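Local coordinates for uncharacterized protein (Parabacteroides merdae ATCC 43184, PDB 4OPW) that is of unknown function but is a putative adhesin of the DUF2807 family, probably acting in cell adhesion through a head domain of stacked beta-strands, at residues G9-K14 and E44-E49; V29-Y34 and K78-T83; D3-N8 and A71-F76; Y54-I59 and G67-K72. All blocks are in the same frame, centred on the assembly; numbering follows the deposited sequence.

How the contacts relate
From the N terminus, contact 3 opens first. D3-N8 pairs with A71-F76 and closes the longest of the four loops, across 62 residues. Contact 1 lies wholly within that loop and pairs G9-K14 with E44-E49. Contact 4 follows contact 1 in the chain. It closes a short hairpin between Y54-I59 and G67-K72 and ends on the same residues, A71 and K72, as contact 3. Contact 2 joins V29-Y34 to K78-T83; it crosses contacts 1 and 3 and encloses contact 4. Strand 80-85 lies between strands 42-46 and 31-36, so contacts 1 and 2 continue each other. F68 of contact 4 meets F79 of contact 2 and V73 of contact 3.

Contact 1: G9-K14 and E44-E49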
loop_
_atom_site.group_PDB
_atom_site.type_symbol
_atom_site.label_atom_id
_atom_site.label_comp_id
_atom_site.label_asym_id
_atom_site.label_seq_id
_atom_site.Cartn_x
_atom_site.Cartn_y
_atom_site.Cartn_z
ATOM N N GLY A 9 -11.108 -10.496 26.133
ATOM C CA GLY A 9 -11.023 -9.056 26.367
ATOM C C GLY A 9 -9.816 -8.556 27.131
ATOM O O GLY A 9 -9.713 -7.352 27.363
ATOM N N LYS A 10 -8.894 -9.461 27.514
ATOM C CA LYS A 10 -7.685 -9.105 28.257
ATOM C C LYS A 10 -6.476 -9.219 27.328
ATOM O O LYS A 10 -5.980 -10.313 27.070
ATOM C CB LYS A 10 -7.505 -9.976 29.505
ATOM C CG LYS A 10 -8.687 -9.879 30.453
ATOM C CD LYS A 10 -8.535 -10.799 31.613
ATOM C CE LYS A 10 -9.668 -10.641 32.601
ATOM N NZ LYS A 10 -9.404 -11.420 33.836
ATOM N N LEU A 11 -6.031 -8.078 26.802
ATOM C CA LEU A 11 -4.896 -8.047 25.892
ATOM C C LEU A 11 -3.600 -8.400 26.599
ATOM O O LEU A 11 -3.384 -8.008 27.749
ATOM C CB LEU A 11 -4.750 -6.673 25.206
ATOM C CG LEU A 11 -5.898 -6.167 24.318
ATOM C CD1 LEU A 11 -5.575 -4.760 23.806
ATOM C CD2 LEU A 11 -6.136 -7.105 23.111
ATOM N N SER A 12 -2.738 -9.153 25.911
ATOM C CA SER A 12 -1.399 -9.490 26.391
ATOM C C SER A 12 -0.446 -9.450 25.208
ATOM O O SER A 12 -0.863 -9.696 24.067
ATOM C CB SER A 12 -1.355 -10.847 27.092
ATOM O OG SER A 12 -1.393 -11.941 26.187
ATOM N N THR A 13 0.814 -9.120 25.483
ATOM C CA THR A 13 1.830 -9.026 24.445
ATOM C C THR A 13 2.887 -10.118 24.640
ATOM O O THR A 13 3.349 -10.342 25.756
ATOM C CB THR A 13 2.428 -7.623 24.447
ATOM O OG1 THR A 13 1.386 -6.663 24.275
ATOM C CG2 THR A 13 3.468 -7.428 23.371
ATOM N N LYS A 14 3.222 -10.823 23.541
ATOM C CA LYS A 14 4.279 -11.832 23.506
ATOM C C LYS A 14 5.271 -11.471 22.413
ATOM O O LYS A 14 4.872 -11.144 21.291
ATOM C CB LYS A 14 3.723 -13.237 23.291
ATOM C CG LYS A 14 2.910 -13.764 24.477
ATOM C CD LYS A 14 2.437 -15.195 24.213
ATOM C CE LYS A 14 1.480 -15.707 25.262
ATOM N NZ LYS A 14 2.160 -15.979 26.557
ATOM N N GLU A 44 6.418 -9.169 17.685
ATOM C CA GLU A 44 5.685 -8.870 18.903
ATOM C C GLU A 44 4.202 -8.868 18.563
ATOM O O GLU A 44 3.769 -8.130 17.666
ATOM C CB GLU A 44 6.177 -7.513 19.436
ATOM C CG GLU A 44 5.732 -7.195 20.844
ATOM C CD GLU A 44 6.419 -5.972 21.419
ATOM O OE1 GLU A 44 6.377 -4.901 20.773
ATOM O OE2 GLU A 44 6.982 -6.081 22.531
ATOM N N ILE A 45 3.434 -9.730 19.260
ATOM C CA ILE A 45 1.995 -9.906 19.048
ATOM C C ILE A 45 1.222 -9.461 20.267
ATOM O O ILE A 45 1.481 -9.959 21.371
ATOM C CB ILE A 45 1.632 -11.407 18.720
ATOM C CG1 ILE A 45 2.444 -11.993 17.553
ATOM C CG2 ILE A 45 0.093 -11.635 18.539
ATOM C CD1 ILE A 45 2.173 -11.358 16.146
ATOM N N THR A 46 0.228 -8.579 20.053
ATOM C CA THR A 46 -0.736 -8.183 21.079
ATOM C C THR A 46 -2.110 -8.668 20.621
ATOM O O THR A 46 -2.583 -8.276 19.543
ATOM C CB THR A 46 -0.723 -6.665 21.353
ATOM O OG1 THR A 46 0.600 -6.277 21.677
ATOM C CG2 THR A 46 -1.662 -6.272 22.502
ATOM N N VAL A 47 -2.754 -9.502 21.434
ATOM C CA VAL A 47 -4.089 -10.030 21.139
ATOM C C VAL A 47 -4.693 -10.484 22.479
ATOM O O VAL A 47 -3.962 -10.559 23.472
ATOM C CB VAL A 47 -4.008 -11.165 20.052
ATOM C CG1 VAL A 47 -3.402 -12.463 20.618
ATOM C CG2 VAL A 47 -5.367 -11.427 19.396
ATOM N N ASP A 48 -5.996 -10.797 22.531
ATOM C CA ASP A 48 -6.578 -11.306 23.784
ATOM C C ASP A 48 -5.720 -12.470 24.265
ATOM O O ASP A 48 -5.307 -13.296 23.447
ATOM C CB ASP A 48 -8.031 -11.752 23.582
ATOM C CG ASP A 48 -8.883 -10.664 22.970
ATOM O OD1 ASP A 48 -8.612 -10.280 21.807
ATOM O OD2 ASP A 48 -9.889 -10.297 23.588
ATOM N N GLU A 49 -5.390 -12.495 25.559
ATOM C CA GLU A 49 -4.461 -13.509 26.079
ATOM C C GLU A 49 -4.822 -14.958 25.682
ATOM O O GLU A 49 -3.918 -15.727 25.350
ATOM C CB GLU A 49 -4.322 -13.401 27.611
ATOM C CG GLU A 49 -5.641 -13.380 28.362
ATOM C CD GLU A 49 -5.534 -13.256 29.868
ATOM O OE1 GLU A 49 -4.546 -12.672 30.364
ATOM O OE2 GLU A 49 -6.445 -13.759 30.555
HETATM O O HOH W 1 -3.431 -10.204 30.030
#
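T13 and T46 face each other across an antiparallel strand pair. Their side chains cross at a slant and the two hydroxyls meet, T13 OG1 to T46 OG1 at 2.7 Å, in a hydrogen bond that either could donate. T13 holds OG1 beside its backbone N (chi1 -57°). This leaves CG2 on the other branch, where it rests on E44 CG at 3.4 Å. L11 CD2 lies against the backbone, 3.7 Å from D48 N, which is buried here with no partner in the model. K10 and E49 run alongside each other and point the same way. Their charged ends do not meet: K10 NZ stays 5.0 Å from E49 OE2. E49 OE1 instead accepts from a water that also donates to L11 O, while E49 OE2 takes a hydrogen bond from N8. S12 OG lies against the backbone of E49, 3.4 Å from its CA. At the turn end, G9 N donates to D48 OD2 at 2.8 Å on the anti lone pair, and the same oxygen is hydrogen-bonded to T77. The backbone ladder runs from K14 and I45, bonded both ways, through S12 and V47 to E49 N, which donates to K10 O at 2.7 Å. The chain turns a corner at V47. Strand 11-17 borders strand 42-46, whose other neighbour is strand 80-85, while I45 and V47 pack onto strand 55-60.

Contact 2: V29-Y34 and K78-T83; sequences VIDFNY and KFIVKT
I30 and F79 lie side by side, and the I30 CG1 methylene sits over one face of the F79 ring, 4.0 Å from its centroid. The contact is a CH-pi one, displaced toward the rim. The other branch of I30 fits beside the next residue on that face: I30 CG2 meets V81 CG2 at 3.7 Å. V81 then turns its second methyl to the next ring along. V81 CG1 stands anti to the backbone N (chi1 177°) and rests over one face of F32, 3.9 Å from the ring centroid. The far end of F32 is met by T83, with T83 CG2 3.5 Å from F32 CZ. Bump and ring thus interlock down a parallel strand pair. Its backbone ladder runs D31 N to F79 O, V81 N to D31 O, N33 N to V81 O and T83 N to N33 O. F26, I24 and L64 also pack on F32.

The opposite face is more polar. N33 ND2 lies against I80 CG2 at 3.7 Å. K78 folds its end back (chi4 65°) to bring NZ within 2.7 Å of D31 OD2, which it meets from above the carboxylate plane. D31 OD1 is bonded to N98. The chemistry is split by face, consistent with a beta-helix of the pectate-lyase-like clan: rings and methyls are buried on one side, and the other carries a partly exposed D31-K78 salt bridge where the pairing starts.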
loop_
_atom_site.group_PDB
_atom_site.type_symbol
_atom_site.label_atom_id
_atom_site.label_comp_id
_atom_site.label_asym_id
_atom_site.label_seq_id
_atom_site.Cartn_x
_atom_site.Cartn_y
_atom_site.Cartn_z
ATOM N N VAL A 29 -8.416 -7.453 10.322
ATOM C CA VAL A 29 -8.298 -6.184 11.018
ATOM C C VAL A 29 -7.113 -6.259 11.998
ATOM O O VAL A 29 -7.278 -6.413 13.213
ATOM C CB VAL A 29 -9.630 -5.743 11.660
ATOM C CG1 VAL A 29 -9.500 -4.332 12.242
ATOM C CG2 VAL A 29 -10.756 -5.797 10.620
ATOM N N ILE A 30 -5.901 -6.145 11.417
ATOM C CA ILE A 30 -4.637 -6.241 12.144
ATOM C C ILE A 30 -3.898 -4.936 11.997
ATOM O O ILE A 30 -3.841 -4.397 10.900
ATOM C CB ILE A 30 -3.802 -7.438 11.572
ATOM C CG1 ILE A 30 -4.512 -8.799 11.836
ATOM C CG2 ILE A 30 -2.340 -7.443 12.090
ATOM C CD1 ILE A 30 -4.029 -9.926 10.928
ATOM N N ASP A 31 -3.335 -4.427 13.101
ATOM C CA ASP A 31 -2.465 -3.261 13.086
ATOM C C ASP A 31 -1.057 -3.779 12.913
ATOM O O ASP A 31 -0.502 -4.319 13.864
ATOM C CB ASP A 31 -2.634 -2.456 14.387
ATOM C CG ASP A 31 -4.065 -1.977 14.507
ATOM O OD1 ASP A 31 -4.486 -1.166 13.652
ATOM O OD2 ASP A 31 -4.827 -2.560 15.335
ATOM N N PHE A 32 -0.500 -3.690 11.700
ATOM C CA PHE A 32 0.819 -4.252 11.406
ATOM C C PHE A 32 1.871 -3.139 11.307
ATOM O O PHE A 32 1.808 -2.304 10.402
ATOM C CB PHE A 32 0.772 -5.089 10.099
ATOM C CG PHE A 32 1.919 -6.056 9.901
ATOM C CD1 PHE A 32 3.216 -5.592 9.702
ATOM C CD2 PHE A 32 1.684 -7.427 9.798
ATOM C CE1 PHE A 32 4.279 -6.488 9.513
ATOM C CE2 PHE A 32 2.735 -8.318 9.609
ATOM C CZ PHE A 32 4.030 -7.844 9.453
ATOM N N ASN A 33 2.813 -3.116 12.269
ATOM C CA ASN A 33 3.872 -2.116 12.387
ATOM C C ASN A 33 5.197 -2.723 11.977
ATOM O O ASN A 33 5.652 -3.699 12.584
ATOM C CB ASN A 33 3.913 -1.574 13.833
ATOM C CG ASN A 33 2.618 -0.863 14.171
ATOM O OD1 ASN A 33 2.159 0.002 13.416
ATOM N ND2 ASN A 33 1.919 -1.293 15.220
ATOM N N TYR A 34 5.789 -2.166 10.927
ATOM C CA TYR A 34 7.013 -2.693 10.354
ATOM C C TYR A 34 8.148 -1.696 10.364
ATOM O O TYR A 34 7.955 -0.502 10.133
ATOM C CB TYR A 34 6.747 -3.151 8.878
ATOM C CG TYR A 34 8.000 -3.575 8.146
ATOM C CD1 TYR A 34 8.527 -4.856 8.310
ATOM C CD2 TYR A 34 8.706 -2.676 7.346
ATOM C CE1 TYR A 34 9.741 -5.218 7.725
ATOM C CE2 TYR A 34 9.919 -3.026 6.761
ATOM C CZ TYR A 34 10.429 -4.300 6.943
ATOM O OH TYR A 34 11.626 -4.609 6.351
ATOM N N LYS A 78 -8.284 -6.703 19.827
ATOM C CA LYS A 78 -7.318 -5.983 18.999
ATOM C C LYS A 78 -6.258 -6.983 18.610
ATOM O O LYS A 78 -6.076 -7.980 19.318
ATOM C CB LYS A 78 -6.724 -4.780 19.788
ATOM C CG LYS A 78 -5.974 -3.763 18.907
ATOM C CD LYS A 78 -5.908 -2.402 19.566
ATOM C CE LYS A 78 -5.123 -1.399 18.753
ATOM N NZ LYS A 78 -5.775 -1.076 17.444
ATOM N N PHE A 79 -5.601 -6.756 17.473
ATOM C CA PHE A 79 -4.555 -7.658 16.990
ATOM C C PHE A 79 -3.436 -6.767 16.434
ATOM O O PHE A 79 -3.597 -6.155 15.373
ATOM C CB PHE A 79 -5.133 -8.633 15.951
ATOM C CG PHE A 79 -4.313 -9.830 15.507
ATOM C CD1 PHE A 79 -2.923 -9.808 15.568
ATOM C CD2 PHE A 79 -4.929 -10.933 14.927
ATOM C CE1 PHE A 79 -2.172 -10.900 15.129
ATOM C CE2 PHE A 79 -4.181 -12.027 14.489
ATOM C CZ PHE A 79 -2.807 -12.003 14.590
ATOM N N ILE A 80 -2.345 -6.625 17.212
ATOM C CA ILE A 80 -1.213 -5.784 16.829
ATOM C C ILE A 80 -0.007 -6.655 16.542
ATOM O O ILE A 80 0.310 -7.555 17.317
ATOM C CB ILE A 80 -0.859 -4.719 17.929
ATOM C CG1 ILE A 80 -2.102 -3.926 18.414
ATOM C CG2 ILE A 80 0.266 -3.756 17.441
ATOM C CD1 ILE A 80 -1.807 -3.027 19.676
ATOM N N VAL A 81 0.665 -6.369 15.423
ATOM C CA VAL A 81 1.893 -7.038 15.015
ATOM C C VAL A 81 2.987 -5.973 14.927
ATOM O O VAL A 81 2.784 -4.931 14.292
ATOM C CB VAL A 81 1.726 -7.810 13.677
ATOM C CG1 VAL A 81 3.057 -8.440 13.227
ATOM C CG2 VAL A 81 0.646 -8.877 13.804
ATOM N N LYS A 82 4.127 -6.204 15.598
ATOM C CA LYS A 82 5.288 -5.329 15.490
ATOM C C LYS A 82 6.475 -6.202 15.078
ATOM O O LYS A 82 6.838 -7.109 15.823
ATOM C CB LYS A 82 5.572 -4.569 16.796
ATOM C CG LYS A 82 6.721 -3.567 16.631
ATOM C CD LYS A 82 7.075 -2.847 17.923
ATOM C CE LYS A 82 8.442 -2.221 17.814
ATOM N NZ LYS A 82 8.645 -1.144 18.814
ATOM N N THR A 83 7.066 -5.963 13.886
ATOM C CA THR A 83 8.183 -6.824 13.465
ATOM C C THR A 83 9.169 -6.038 12.593
ATOM O O THR A 83 8.912 -4.887 12.240
ATOM C CB THR A 83 7.648 -8.096 12.766
ATOM O OG1 THR A 83 8.693 -9.055 12.626
ATOM C CG2 THR A 83 6.972 -7.805 11.431
HETATM O O HOH W 2 -6.845 -4.899 15.512
#

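Contact 3: D3-N8 and A71-F76; sequences DHVKGN and AKVDHF
K72 lays its CD methylene over one face of the H4 imidazole, a CH-pi contact of 3.8 Å from K72 CD to the ring centroid. The two residues are partners in a small parallel two-stranded sheet, strand 4-6 with strand 72-75. The K72 chain is kinked at chi2 (136°), and its CD sits over the face, offset toward the rim. The edge of the ring, in its plane, makes a hydrogen bond. H4 ND1 donates to D74 OD1 at 2.8 Å, with an almost straight N-H...O angle of 173°. The acceptor is met on its syn side. Ring and carboxylate planes are turned 39° apart. Methylene and carboxylate together should limit rotation of the imidazole, although this is a surface contact.

The other side of the sheet is apolar and small. V5 CG2 reaches both V73 CG2, at 3.9 Å, and A71 CB, at 4.0 Å. V73 in turn packs on F68, and A71 on Y54. These neighbours seat the little sheet on the rest of the chain.

The backbone bonds alternate between the strands. K72 N donates to D3 O, V5 N to K72 O and D74 N to V5 O. The register then slips by one at D74, and G7 N closes the series on H75 O. Beside it, N50 hydrogen-bonds to K6 O and N8 N. The pair joins the N-terminal strand to the segment that leads into strand 80-85. At its end one water bridges the chains, donating to G7 O at 2.7 Å and lying 2.7 Å from H75 ND1.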
loop_
_atom_site.group_PDB
_atom_site.type_symbol
_atom_site.label_atom_id
_atom_site.label_comp_id
_atom_site.label_asym_id
_atom_site.label_seq_id
_atom_site.Cartn_x
_atom_site.Cartn_y
_atom_site.Cartn_z
ATOM N N ASP A 3 -13.017 -25.607 16.827
ATOM C CA ASP A 3 -13.740 -24.899 17.862
ATOM C C ASP A 3 -13.946 -23.455 17.438
ATOM O O ASP A 3 -13.089 -22.878 16.762
ATOM C CB ASP A 3 -12.947 -24.923 19.185
ATOM C CG ASP A 3 -12.786 -26.270 19.876
ATOM O OD1 ASP A 3 -13.522 -27.222 19.515
ATOM O OD2 ASP A 3 -11.954 -26.361 20.808
ATOM N N HIS A 4 -15.071 -22.877 17.818
ATOM C CA HIS A 4 -15.259 -21.447 17.640
ATOM C C HIS A 4 -14.772 -20.851 18.924
ATOM O O HIS A 4 -15.156 -21.333 20.001
ATOM C CB HIS A 4 -16.723 -21.097 17.371
ATOM C CG HIS A 4 -17.141 -21.317 15.965
ATOM N ND1 HIS A 4 -17.308 -20.264 15.097
ATOM C CD2 HIS A 4 -17.464 -22.470 15.334
ATOM C CE1 HIS A 4 -17.706 -20.804 13.958
ATOM N NE2 HIS A 4 -17.819 -22.132 14.060
ATOM N N VAL A 5 -13.879 -19.869 18.843
ATOM C CA VAL A 5 -13.372 -19.232 20.059
ATOM C C VAL A 5 -13.612 -17.725 19.970
ATOM O O VAL A 5 -13.895 -17.196 18.895
ATOM C CB VAL A 5 -11.862 -19.547 20.328
ATOM C CG1 VAL A 5 -11.634 -21.038 20.575
ATOM C CG2 VAL A 5 -10.966 -19.018 19.200
ATOM N N LYS A 6 -13.433 -17.030 21.087
ATOM C CA LYS A 6 -13.516 -15.575 21.080
ATOM C C LYS A 6 -12.593 -15.024 22.138
ATOM O O LYS A 6 -12.331 -15.691 23.140
ATOM C CB LYS A 6 -14.968 -15.064 21.279
ATOM C CG LYS A 6 -15.589 -15.383 22.639
ATOM C CD LYS A 6 -16.966 -14.743 22.762
ATOM C CE LYS A 6 -17.668 -15.168 24.015
ATOM N NZ LYS A 6 -19.013 -14.514 24.130
ATOM N N GLY A 7 -12.108 -13.815 21.902
ATOM C CA GLY A 7 -11.243 -13.134 22.845
ATOM C C GLY A 7 -11.906 -12.889 24.185
ATOM O O GLY A 7 -13.098 -12.551 24.248
ATOM N N ASN A 8 -11.133 -13.060 25.279
ATOM C CA ASN A 8 -11.644 -12.853 26.639
ATOM C C ASN A 8 -11.531 -11.357 27.063
ATOM O O ASN A 8 -11.790 -11.015 28.229
ATOM C CB ASN A 8 -10.897 -13.775 27.630
ATOM C CG ASN A 8 -9.462 -13.379 27.935
ATOM O OD1 ASN A 8 -8.900 -12.422 27.375
ATOM N ND2 ASN A 8 -8.835 -14.105 28.856
ATOM N N ALA A 71 -8.556 -22.734 14.897
ATOM C CA ALA A 71 -9.916 -22.435 15.369
ATOM C C ALA A 71 -10.482 -21.311 14.572
ATOM O O ALA A 71 -9.723 -20.560 13.953
ATOM C CB ALA A 71 -9.920 -22.058 16.854
ATOM N N LYS A 72 -11.813 -21.164 14.606
ATOM C CA LYS A 72 -12.478 -20.032 13.958
ATOM C C LYS A 72 -12.596 -18.945 15.041
ATOM O O LYS A 72 -13.213 -19.193 16.072
ATOM C CB LYS A 72 -13.861 -20.455 13.399
ATOM C CG LYS A 72 -13.786 -21.520 12.303
ATOM C CD LYS A 72 -14.840 -22.603 12.509
ATOM C CE LYS A 72 -14.902 -23.588 11.364
ATOM N NZ LYS A 72 -15.905 -24.659 11.613
ATOM N N VAL A 73 -11.971 -17.776 14.833
ATOM C CA VAL A 73 -12.008 -16.730 15.860
ATOM C C VAL A 73 -13.203 -15.842 15.546
ATOM O O VAL A 73 -13.190 -15.104 14.567
ATOM C CB VAL A 73 -10.663 -15.940 15.963
ATOM C CG1 VAL A 73 -10.770 -14.809 16.987
ATOM C CG2 VAL A 73 -9.503 -16.883 16.327
ATOM N N ASP A 74 -14.240 -15.944 16.354
ATOM C CA ASP A 74 -15.472 -15.181 16.144
ATOM C C ASP A 74 -15.321 -13.702 16.464
ATOM O O ASP A 74 -16.050 -12.867 15.913
ATOM C CB ASP A 74 -16.603 -15.761 17.009
ATOM C CG ASP A 74 -17.099 -17.137 16.579
ATOM O OD1 ASP A 74 -16.891 -17.507 15.401
ATOM O OD2 ASP A 74 -17.716 -17.820 17.404
ATOM N N HIS A 75 -14.427 -13.387 17.417
ATOM C CA HIS A 75 -14.160 -12.010 17.821
ATOM C C HIS A 75 -12.837 -11.905 18.553
ATOM O O HIS A 75 -12.495 -12.772 19.368
ATOM C CB HIS A 75 -15.295 -11.469 18.733
ATOM C CG HIS A 75 -15.051 -10.071 19.242
ATOM N ND1 HIS A 75 -14.541 -9.850 20.509
ATOM C CD2 HIS A 75 -15.157 -8.882 18.596
ATOM C CE1 HIS A 75 -14.433 -8.529 20.632
ATOM N NE2 HIS A 75 -14.771 -7.901 19.497
ATOM N N PHE A 76 -12.104 -10.827 18.265
ATOM C CA PHE A 76 -10.899 -10.480 19.005
ATOM C C PHE A 76 -10.982 -8.999 19.361
ATOM O O PHE A 76 -11.647 -8.227 18.653
ATOM C CB PHE A 76 -9.603 -10.835 18.252
ATOM C CG PHE A 76 -9.442 -10.159 16.918
ATOM C CD1 PHE A 76 -8.842 -8.907 16.825
ATOM C CD2 PHE A 76 -9.914 -10.759 15.751
ATOM C CE1 PHE A 76 -8.713 -8.264 15.589
ATOM C CE2 PHE A 76 -9.780 -10.121 14.516
ATOM C CZ PHE A 76 -9.174 -8.879 14.441
HETATM O O HOH W 3 -14.900 -11.535 22.528
#

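Contact 4: Y54-I59 and G67-K72; sequences YVNIDI and GFKGAK
A single backbone bond joins Y54 and K69: K69 N donates to Y54 O at 2.8 Å. N56 and G67 form a hydrogen-bonded antiparallel pair. N56 N gives to G67 O at 2.7 Å, and G67 N returns a bond to N56 O. The chain turns a corner at G67. Pairing continues past it, with V55 opposite F68, and the following residues curl round Y54.

Apolar contacts come next. A71 CB touches the Y54 ring at CE1, 3.6 Å away. V55 CG2 lies 4.2 Å from F68 CE1, where the two side chains meet at a slant. F68 also meets the ring of F79, and V55 packs on I45 and V47. In one of two modelled conformers, K69 crosses N56 at about a right angle, with K69 CG 3.5 Å from N56 CB.

Two carbonyls lie at ring edges. K69 O is near the plane of Y54, and Y54 O is near that of F68, 3.5 Å from F68 CD1.

One water links the segments, accepting from N56 ND2 at 3.0 Å and donating to F68 O. No side chain hydrogen-bonds directly across, so this water is the one polar side-chain link between the two segments. Backbone bonds close the open end of the beta-hairpin, and carbon packing and ring-edge carbonyls hold the loop around Y54. The edge contacts are probably mildly favourable, since ring hydrogens carry slight positive charge.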
loop_
_atom_site.group_PDB
_atom_site.type_symbol
_atom_site.label_atom_id
_atom_site.label_comp_id
_atom_site.label_asym_id
_atom_site.label_seq_id
_atom_site.Cartn_x
_atom_site.Cartn_y
_atom_site.Cartn_z
ATOM N N TYR A 54 -3.746 -19.479 18.910
ATOM C CA TYR A 54 -4.312 -19.500 17.557
ATOM C C TYR A 54 -3.606 -18.517 16.626
ATOM O O TYR A 54 -3.938 -18.477 15.450
ATOM C CB TYR A 54 -5.826 -19.209 17.597
ATOM C CG TYR A 54 -6.547 -20.123 18.567
ATOM C CD1 TYR A 54 -6.700 -21.481 18.293
ATOM C CD2 TYR A 54 -6.940 -19.667 19.822
ATOM C CE1 TYR A 54 -7.280 -22.351 19.224
ATOM C CE2 TYR A 54 -7.521 -20.530 20.761
ATOM C CZ TYR A 54 -7.699 -21.868 20.450
ATOM O OH TYR A 54 -8.292 -22.733 21.345
ATOM N N VAL A 55 -2.617 -17.773 17.126
ATOM C CA VAL A 55 -1.883 -16.813 16.288
ATOM C C VAL A 55 -0.948 -17.588 15.350
ATOM O O VAL A 55 -0.111 -18.381 15.798
ATOM C CB VAL A 55 -1.153 -15.726 17.129
ATOM C CG1 VAL A 55 -0.212 -14.882 16.256
ATOM C CG2 VAL A 55 -2.171 -14.829 17.829
ATOM N N ASN A 56 -1.144 -17.370 14.030
ATOM C CA ASN A 56 -0.352 -18.004 12.979
ATOM C C ASN A 56 0.755 -17.067 12.491
ATOM O O ASN A 56 0.464 -15.969 12.041
ATOM C CB ASN A 56 -1.266 -18.392 11.786
ATOM C CG ASN A 56 -0.560 -19.098 10.650
ATOM O OD1 ASN A 56 0.312 -19.950 10.847
ATOM N ND2 ASN A 56 -0.932 -18.768 9.420
ATOM N N ILE A 57 2.018 -17.491 12.636
ATOM C CA ILE A 57 3.215 -16.799 12.137
ATOM C C ILE A 57 3.894 -17.842 11.288
ATOM O O ILE A 57 4.377 -18.844 11.825
ATOM C CB ILE A 57 4.134 -16.237 13.274
ATOM C CG1 ILE A 57 3.388 -15.195 14.132
ATOM C CG2 ILE A 57 5.452 -15.663 12.688
ATOM C CD1 ILE A 57 4.003 -14.997 15.526
ATOM N N ASP A 58 3.847 -17.682 9.967
ATOM C CA ASP A 58 4.427 -18.696 9.100
ATOM C C ASP A 58 5.260 -18.072 7.999
ATOM O O ASP A 58 4.786 -17.173 7.314
ATOM C CB ASP A 58 3.308 -19.550 8.484
ATOM C CG ASP A 58 3.836 -20.839 7.858
ATOM O OD1 ASP A 58 4.592 -21.565 8.537
ATOM O OD2 ASP A 58 3.445 -21.144 6.724
ATOM N N ILE A 59 6.498 -18.542 7.832
ATOM C CA ILE A 59 7.373 -18.030 6.773
ATOM C C ILE A 59 7.657 -19.178 5.785
ATOM O O ILE A 59 8.128 -20.252 6.181
ATOM C CB ILE A 59 8.675 -17.379 7.331
ATOM C CG1 ILE A 59 8.345 -16.133 8.187
ATOM C CG2 ILE A 59 9.657 -17.008 6.188
ATOM C CD1 ILE A 59 9.518 -15.569 8.997
ATOM N N GLY A 67 -1.873 -14.342 10.792
ATOM C CA GLY A 67 -3.320 -14.403 10.950
ATOM C C GLY A 67 -3.657 -15.381 12.057
ATOM O O GLY A 67 -2.893 -15.506 13.025
ATOM N N PHE A 68 -4.779 -16.079 11.913
ATOM C CA PHE A 68 -5.180 -17.116 12.873
ATOM C C PHE A 68 -5.137 -18.501 12.231
ATOM O O PHE A 68 -5.179 -18.619 11.005
ATOM C CB PHE A 68 -6.590 -16.857 13.435
ATOM C CG PHE A 68 -6.704 -15.674 14.362
ATOM C CD1 PHE A 68 -5.997 -15.634 15.558
ATOM C CD2 PHE A 68 -7.585 -14.629 14.079
ATOM C CE1 PHE A 68 -6.099 -14.519 16.414
ATOM C CE2 PHE A 68 -7.716 -13.539 14.950
ATOM C CZ PHE A 68 -6.983 -13.498 16.116
ATOM N N LYS A 69 -5.022 -19.533 13.082
ATOM C CA LYS A 69 -5.013 -20.955 12.709
ATOM C C LYS A 69 -5.563 -21.788 13.861
ATOM O O LYS A 69 -5.549 -21.335 15.010
ATOM C CB LYS A 69 -3.591 -21.433 12.334
ATOM C CG LYS A 69 -2.557 -21.240 13.457
ATOM C CD LYS A 69 -1.636 -22.431 13.661
ATOM C CE LYS A 69 -0.545 -22.127 14.666
ATOM N NZ LYS A 69 -1.075 -21.890 16.038
ATOM N N GLY A 70 -6.027 -22.998 13.562
ATOM C CA GLY A 70 -6.490 -23.950 14.580
ATOM C C GLY A 70 -7.855 -23.809 15.206
ATOM O O GLY A 70 -8.246 -24.662 16.011
ATOM N N ALA A 71 -8.556 -22.734 14.897
ATOM C CA ALA A 71 -9.916 -22.435 15.369
ATOM C C ALA A 71 -10.482 -21.311 14.572
ATOM O O ALA A 71 -9.723 -20.560 13.953
ATOM C CB ALA A 71 -9.920 -22.058 16.854
ATOM N N LYS A 72 -11.813 -21.164 14.606
ATOM C CA LYS A 72 -12.478 -20.032 13.958
ATOM C C LYS A 72 -12.596 -18.945 15.041
ATOM O O LYS A 72 -13.213 -19.193 16.072
ATOM C CB LYS A 72 -13.861 -20.455 13.399
ATOM C CG LYS A 72 -13.786 -21.520 12.303
ATOM C CD LYS A 72 -14.840 -22.603 12.509
ATOM C CE LYS A 72 -14.902 -23.588 11.364
ATOM N NZ LYS A 72 -15.905 -24.659 11.613
HETATM O O HOH W 4 -3.386 -17.162 9.047
#